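Local coordinates for protein geranyl diphosphate synthase small subunit (Antirrhinum majus, PDB 3QKC) that probably acts as the non-catalytic partner of a heteromeric prenyltransferase that makes geranyl diphosphate, the C10 precursor of monoterpenes, at residues E85-T90 against I107-G112; F118-M123 against E143-M148; L236-L241 against L251-F256. One frame throughout, in Å; residues are numbered along the deposited sequence.

Interaction 1. Residues E85-T90 against I107-G112; sequences ENLPLT and IELLTG
Leu87 sets its CG anti to the backbone N (chi1 179°), which carries both methyls from the loop to the helix, and Leu109, with a matching first torsion (chi1 170°), places CG and its methyl CD1 near Leu87 CD2. The two branches of Leu87 part company here. CD2 also lies 4.0 Å from Leu109 CB, whose position the backbone sets, while CD1 slides past the stem of Glu108, with Leu87 CD1 to Glu108 CB at 3.8 Å. Glu108 OE1 has apolar neighbours, 3.7 Å from both Pro88 CD and Leu87 CD1; the proline and the glutamate cross at about a right angle. What engages this carboxylate is His101, whose ND1 hydrogen-bonds Glu108 OE2. Leu109 also packs on Leu109 of the second subunit, so Leu87 backs a residue of the dimer interface. Replacing Leu87 with an alanine would probably open a gap beside Leu109 CB and leave the stem of Glu108 without its apolar cover. The loop after Glu85, the end of helix 68-85, probably corresponds to the place where catalytic prenyltransferases carry their first aspartate-rich motif, and its packing against helix 105-126 is consistent with the all-helical isoprenoid synthase fold.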
# COMPACT_ATOMS: atom_id res chain seq x y z
N GLU A 85 12.80 6.53 -4.85
CA GLU A 85 13.43 7.23 -5.95
C GLU A 85 14.89 7.56 -5.67
O GLU A 85 15.67 7.67 -6.60
CB GLU A 85 12.69 8.54 -6.23
CG GLU A 85 11.58 8.44 -7.27
CD GLU A 85 10.54 9.56 -7.13
OE1 GLU A 85 9.35 9.27 -7.24
OE2 GLU A 85 10.92 10.72 -6.87
N ASN A 86 15.22 7.78 -4.40
CA ASN A 86 16.57 8.14 -4.02
C ASN A 86 17.30 6.94 -3.49
O ASN A 86 18.44 7.05 -3.05
CB ASN A 86 16.55 9.26 -2.98
CG ASN A 86 16.13 10.60 -3.58
OD1 ASN A 86 16.96 11.32 -4.13
ND2 ASN A 86 14.86 10.93 -3.48
N LEU A 87 16.65 5.78 -3.56
CA LEU A 87 17.24 4.53 -3.11
C LEU A 87 18.43 4.07 -3.99
O LEU A 87 18.27 3.84 -5.19
CB LEU A 87 16.16 3.46 -3.07
CG LEU A 87 16.56 2.06 -2.65
CD1 LEU A 87 17.09 2.09 -1.25
CD2 LEU A 87 15.33 1.16 -2.74
N PRO A 88 19.63 3.94 -3.40
CA PRO A 88 20.79 3.45 -4.18
C PRO A 88 20.62 1.98 -4.57
O PRO A 88 20.52 1.11 -3.71
CB PRO A 88 21.96 3.60 -3.20
CG PRO A 88 21.51 4.57 -2.18
CD PRO A 88 20.02 4.33 -2.04
N LEU A 89 20.60 1.72 -5.87
CA LEU A 89 20.52 0.34 -6.37
C LEU A 89 21.91 -0.16 -6.80
O LEU A 89 22.93 0.38 -6.36
CB LEU A 89 19.52 0.27 -7.54
CG LEU A 89 18.05 0.54 -7.22
CD1 LEU A 89 17.24 0.62 -8.50
CD2 LEU A 89 17.47 -0.50 -6.26
N THR A 90 21.92 -1.20 -7.64
CA THR A 90 23.14 -1.68 -8.28
C THR A 90 23.89 -0.51 -8.90
O THR A 90 25.07 -0.30 -8.60
CB THR A 90 22.83 -2.79 -9.32
OG1 THR A 90 23.21 -4.06 -8.79
CG2 THR A 90 23.57 -2.57 -10.64
N ILE A 107 17.43 -0.96 4.35
CA ILE A 107 16.53 -0.37 5.33
C ILE A 107 15.58 0.65 4.70
O ILE A 107 14.41 0.71 5.04
CB ILE A 107 17.34 0.30 6.47
CG1 ILE A 107 18.24 -0.71 7.19
CG2 ILE A 107 16.43 1.06 7.46
CD1 ILE A 107 17.50 -1.89 7.78
N GLU A 108 16.11 1.48 3.81
CA GLU A 108 15.26 2.40 3.06
C GLU A 108 14.23 1.66 2.21
O GLU A 108 13.11 2.13 2.06
CB GLU A 108 16.10 3.35 2.21
CG GLU A 108 16.86 4.38 3.02
CD GLU A 108 17.78 5.24 2.15
OE1 GLU A 108 18.02 4.88 0.98
OE2 GLU A 108 18.25 6.30 2.64
N LEU A 109 14.62 0.51 1.68
CA LEU A 109 13.70 -0.28 0.82
C LEU A 109 12.48 -0.77 1.61
O LEU A 109 11.35 -0.57 1.21
CB LEU A 109 14.42 -1.46 0.17
CG LEU A 109 13.59 -2.53 -0.56
CD1 LEU A 109 12.93 -1.98 -1.84
CD2 LEU A 109 14.47 -3.72 -0.90
N LEU A 110 12.73 -1.40 2.74
CA LEU A 110 11.64 -1.94 3.53
C LEU A 110 10.84 -0.85 4.24
O LEU A 110 9.62 -0.99 4.39
CB LEU A 110 12.17 -3.01 4.50
CG LEU A 110 13.11 -2.68 5.64
CD1 LEU A 110 12.32 -2.23 6.85
CD2 LEU A 110 13.93 -3.92 5.96
N THR A 111 11.50 0.23 4.65
CA THR A 111 10.76 1.33 5.30
C THR A 111 9.78 1.96 4.32
O THR A 111 8.68 2.34 4.71
CB THR A 111 11.69 2.45 5.84
OG1 THR A 111 12.66 1.90 6.72
CG2 THR A 111 10.86 3.46 6.62
N GLY A 112 10.20 2.09 3.06
CA GLY A 112 9.30 2.60 2.02
C GLY A 112 8.12 1.66 1.88
O GLY A 112 6.99 2.10 1.77

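Interaction 2. Residues F118-M123 against E143-M148; sequences FGLELM and ELTRVM
Leu144 does most of the touching from helix 134-148, and it meets two residues of helix 105-126. Its CB receives CD2 of Leu120 at 3.6 Å, the two leucines sliding past each other in opposite directions. Farther out, Leu144 CD1 sits 3.9 Å from Met123 CG and 4.1 Å from Met123 SD. Met123 starts with CG anti to its backbone N (chi1 180°), and the bends that follow at chi2 and chi3 leave CG and SD beside that leucine methyl while the end of the chain turns off among neighbours that include Ala69 and Ala70. Ala73 and Val74 of the same helix 68-85 press on Leu144. Next comes Thr145, whose CG2 lies 4.2 Å from Leu120 CD2; its hydroxyl is spent within its own helix, on Ile142 O. Thr145 also packs on Glu121 of the second subunit, and Leu120 on its own counterpart there, placing this edge of the contact at the dimer interface. The short segments run antiparallel at 169° with axes 10.9 Å apart, neighbouring helices of an isoprenoid synthase bundle.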
# COMPACT_ATOMS: atom_id res chain seq x y z
N PHE A 118 0.79 1.90 5.72
CA PHE A 118 0.61 2.63 6.95
C PHE A 118 -0.31 3.83 6.75
O PHE A 118 -1.27 4.02 7.49
CB PHE A 118 1.97 3.08 7.48
CG PHE A 118 1.92 3.64 8.87
CD1 PHE A 118 1.70 4.99 9.08
CD2 PHE A 118 2.08 2.81 9.98
CE1 PHE A 118 1.65 5.52 10.35
CE2 PHE A 118 2.03 3.33 11.27
CZ PHE A 118 1.82 4.69 11.45
N GLY A 119 -0.04 4.63 5.72
CA GLY A 119 -0.93 5.73 5.37
C GLY A 119 -2.36 5.28 5.10
O GLY A 119 -3.32 5.93 5.57
N LEU A 120 -2.52 4.18 4.37
CA LEU A 120 -3.86 3.62 4.10
C LEU A 120 -4.52 3.03 5.33
O LEU A 120 -5.74 3.06 5.45
CB LEU A 120 -3.83 2.57 2.99
CG LEU A 120 -3.18 3.04 1.68
CD1 LEU A 120 -2.84 1.83 0.83
CD2 LEU A 120 -4.11 3.97 0.95
N GLU A 121 -3.70 2.50 6.24
CA GLU A 121 -4.18 2.03 7.55
C GLU A 121 -4.68 3.19 8.42
O GLU A 121 -5.74 3.09 9.02
CB GLU A 121 -3.09 1.25 8.28
CG GLU A 121 -3.56 0.61 9.59
CD GLU A 121 -2.45 -0.04 10.41
OE1 GLU A 121 -1.34 -0.30 9.87
OE2 GLU A 121 -2.68 -0.30 11.60
N LEU A 122 -3.92 4.29 8.50
CA LEU A 122 -4.39 5.47 9.26
C LEU A 122 -5.74 5.95 8.70
O LEU A 122 -6.69 6.17 9.44
CB LEU A 122 -3.39 6.63 9.21
CG LEU A 122 -1.95 6.53 9.75
CD1 LEU A 122 -1.26 7.88 9.64
CD2 LEU A 122 -1.94 6.05 11.19
N MET A 123 -5.81 6.10 7.38
CA MET A 123 -7.02 6.51 6.69
C MET A 123 -8.18 5.54 6.96
O MET A 123 -9.29 5.97 7.27
CB MET A 123 -6.74 6.67 5.18
CG MET A 123 -7.93 7.09 4.33
SD MET A 123 -8.34 8.85 4.36
CE MET A 123 -9.39 8.96 5.79
N GLU A 143 -8.97 6.53 -3.86
CA GLU A 143 -8.19 7.66 -4.39
C GLU A 143 -6.69 7.54 -4.10
O GLU A 143 -5.87 7.79 -4.98
CB GLU A 143 -8.68 8.99 -3.82
CG GLU A 143 -9.91 9.54 -4.49
CD GLU A 143 -9.75 9.73 -5.98
OE1 GLU A 143 -8.78 10.36 -6.43
OE2 GLU A 143 -10.62 9.25 -6.71
N LEU A 144 -6.36 7.21 -2.86
CA LEU A 144 -4.97 7.07 -2.44
C LEU A 144 -4.28 5.86 -3.07
O LEU A 144 -3.11 5.94 -3.37
CB LEU A 144 -4.87 7.00 -0.90
CG LEU A 144 -5.25 8.30 -0.19
CD1 LEU A 144 -6.16 8.04 1.03
CD2 LEU A 144 -4.01 9.08 0.19
N THR A 145 -4.99 4.75 -3.25
CA THR A 145 -4.42 3.59 -3.93
C THR A 145 -4.12 3.90 -5.39
O THR A 145 -3.17 3.37 -5.98
CB THR A 145 -5.33 2.34 -3.85
OG1 THR A 145 -6.59 2.63 -4.47
CG2 THR A 145 -5.54 1.88 -2.41
N ARG A 146 -4.93 4.79 -5.96
CA ARG A 146 -4.83 5.19 -7.36
C ARG A 146 -3.57 6.05 -7.58
O ARG A 146 -2.93 5.96 -8.62
CB ARG A 146 -6.09 5.96 -7.76
CG ARG A 146 -6.27 6.17 -9.26
CD ARG A 146 -7.57 6.94 -9.62
NE ARG A 146 -7.56 8.38 -9.28
CZ ARG A 146 -6.83 9.31 -9.90
NH1 ARG A 146 -6.01 8.98 -10.89
NH2 ARG A 146 -6.91 10.59 -9.52
N VAL A 147 -3.22 6.86 -6.59
CA VAL A 147 -2.09 7.76 -6.71
C VAL A 147 -0.74 7.04 -6.64
O VAL A 147 0.23 7.42 -7.31
CB VAL A 147 -2.16 8.92 -5.68
CG1 VAL A 147 -1.79 8.45 -4.28
CG2 VAL A 147 -1.25 10.05 -6.11
N MET A 148 -0.68 5.99 -5.84
CA MET A 148 0.59 5.33 -5.57
C MET A 148 0.97 4.44 -6.76
O MET A 148 2.15 4.30 -7.05
CB MET A 148 0.49 4.53 -4.26
CG MET A 148 1.80 4.04 -3.64
SD MET A 148 3.04 5.32 -3.20
CE MET A 148 4.12 5.08 -4.67

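Interaction 3. Residues L236-L241 against L251-F256; sequences LAVKEL and LIRGVF
The last two helices of the model, 227-241 and 248-255, form a helical hairpin, and Arg253 bridges it, its stem against Leu241 and its NE beside Val238. The chain of Arg253 is extended from CG to NE, with chi2 168° and chi3 -171°, which carries the guanidinium across to the other helix. Leu241 slides past it in the opposite direction: Leu241 CD1 touches Arg253 CG at 3.6 Å, and Leu241 CB lies 3.9 Å from Arg253 NH2. Val238 crosses obliquely, its CG2 3.9 Å from Arg253 NE. Both methyls approach the guanidinium at a slant. Arg253 NE is thus buried beside two methyls and has no polar partner in the model, a probable cost of the packing. At the far end NH1 makes a long, weak ion pair with Glu250, on its own helix. Ile252 turns its CB toward helix 227-241 but packs on Ala55 and Leu59 of helix 48-59. Leu241 also rests on Phe208 of helix 199-219, which ties the hairpin to the body of the bundle. The pair of C-terminal helices, joined here by Arg253 against Leu241 and Val238, lies at the edge of an all-helical prenyltransferase-like fold.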
# COMPACT_ATOMS: atom_id res chain seq x y z
N LEU A 236 -6.47 26.70 -16.50
CA LEU A 236 -7.39 25.58 -16.30
C LEU A 236 -7.71 25.36 -14.83
O LEU A 236 -8.84 25.03 -14.47
CB LEU A 236 -6.84 24.29 -16.91
CG LEU A 236 -6.75 24.19 -18.44
CD1 LEU A 236 -6.02 22.91 -18.81
CD2 LEU A 236 -8.14 24.25 -19.09
N ALA A 237 -6.70 25.56 -13.97
CA ALA A 237 -6.88 25.45 -12.53
C ALA A 237 -7.92 26.46 -12.05
O ALA A 237 -8.83 26.11 -11.30
CB ALA A 237 -5.56 25.63 -11.80
N VAL A 238 -7.80 27.70 -12.51
CA VAL A 238 -8.76 28.73 -12.16
C VAL A 238 -10.19 28.35 -12.61
O VAL A 238 -11.12 28.45 -11.82
CB VAL A 238 -8.30 30.16 -12.63
CG1 VAL A 238 -9.10 30.65 -13.86
CG2 VAL A 238 -8.44 31.14 -11.49
N LYS A 239 -10.33 27.85 -13.84
CA LYS A 239 -11.65 27.47 -14.39
C LYS A 239 -12.41 26.59 -13.41
O LYS A 239 -13.58 26.87 -13.10
CB LYS A 239 -11.53 26.69 -15.71
CG LYS A 239 -10.43 27.12 -16.66
CD LYS A 239 -10.83 28.28 -17.56
CE LYS A 239 -9.95 28.32 -18.82
NZ LYS A 239 -10.14 27.11 -19.69
N GLU A 240 -11.74 25.53 -12.93
CA GLU A 240 -12.34 24.58 -12.01
C GLU A 240 -12.80 25.25 -10.72
O GLU A 240 -13.87 24.94 -10.19
CB GLU A 240 -11.37 23.42 -11.72
CG GLU A 240 -10.94 22.60 -12.96
CD GLU A 240 -12.10 21.93 -13.70
OE1 GLU A 240 -13.22 21.87 -13.16
OE2 GLU A 240 -11.89 21.45 -14.83
N LEU A 241 -12.01 26.20 -10.23
CA LEU A 241 -12.32 26.91 -9.00
C LEU A 241 -13.61 27.73 -9.04
O LEU A 241 -14.29 27.87 -8.02
CB LEU A 241 -11.15 27.79 -8.57
CG LEU A 241 -9.99 27.01 -7.96
CD1 LEU A 241 -9.01 27.97 -7.32
CD2 LEU A 241 -10.49 25.98 -6.94
N LEU A 251 -7.37 31.87 -0.58
CA LEU A 251 -6.20 31.29 0.07
C LEU A 251 -5.61 30.15 -0.78
O LEU A 251 -4.38 30.07 -0.95
CB LEU A 251 -6.54 30.81 1.48
CG LEU A 251 -7.02 31.83 2.52
CD1 LEU A 251 -7.50 31.13 3.79
CD2 LEU A 251 -5.95 32.85 2.88
N ILE A 252 -6.48 29.30 -1.33
CA ILE A 252 -6.05 28.24 -2.25
C ILE A 252 -5.39 28.84 -3.52
O ILE A 252 -4.30 28.40 -3.91
CB ILE A 252 -7.22 27.27 -2.61
CG1 ILE A 252 -7.66 26.48 -1.37
CG2 ILE A 252 -6.79 26.28 -3.70
CD1 ILE A 252 -9.07 25.89 -1.46
N ARG A 253 -6.03 29.84 -4.12
CA ARG A 253 -5.43 30.57 -5.25
C ARG A 253 -4.07 31.15 -4.87
O ARG A 253 -3.12 31.11 -5.67
CB ARG A 253 -6.35 31.67 -5.77
CG ARG A 253 -7.39 31.17 -6.77
CD ARG A 253 -8.46 32.23 -7.05
NE ARG A 253 -9.57 31.66 -7.83
CZ ARG A 253 -10.74 32.25 -8.04
NH1 ARG A 253 -10.98 33.45 -7.54
NH2 ARG A 253 -11.67 31.64 -8.77
N GLY A 254 -3.98 31.68 -3.65
CA GLY A 254 -2.73 32.17 -3.09
C GLY A 254 -1.66 31.09 -2.95
O GLY A 254 -0.56 31.25 -3.43
N VAL A 255 -2.01 29.98 -2.29
CA VAL A 255 -1.08 28.86 -2.07
C VAL A 255 -0.44 28.41 -3.39
O VAL A 255 0.74 28.07 -3.42
CB VAL A 255 -1.77 27.65 -1.34
CG1 VAL A 255 -0.93 26.37 -1.40
CG2 VAL A 255 -2.09 28.01 0.13
N PHE A 256 -1.21 28.45 -4.47
CA PHE A 256 -0.75 27.93 -5.76
C PHE A 256 -0.43 29.01 -6.81
O PHE A 256 -0.44 28.75 -8.02
CB PHE A 256 -1.75 26.90 -6.29
CG PHE A 256 -1.76 25.65 -5.49
CD1 PHE A 256 -0.83 24.65 -5.73
CD2 PHE A 256 -2.68 25.47 -4.46
CE1 PHE A 256 -0.83 23.48 -4.98
CE2 PHE A 256 -2.67 24.30 -3.71
CZ PHE A 256 -1.74 23.32 -3.97

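The three contacts come in series along the chain, each closing before the next opens. Interactions 1 and 2 share helix 105-126: the first uses its beginning, the second a part farther on, with centres about 20 Å apart and nearest atoms about 7 Å apart. Both touch the second subunit, so this one helix joins the loop after helix 68-85, the neighbouring helix 134-148 and the dimer interface. Interaction 3 lies across the chain's centre from both, about 35 Å from interaction 1 and about 25 Å from interaction 2, centre to centre, and meets no other chain. The first two contacts, from the first half to the middle of the chain, thus lie near the dimer interface, with the C-terminal hairpin remote from them.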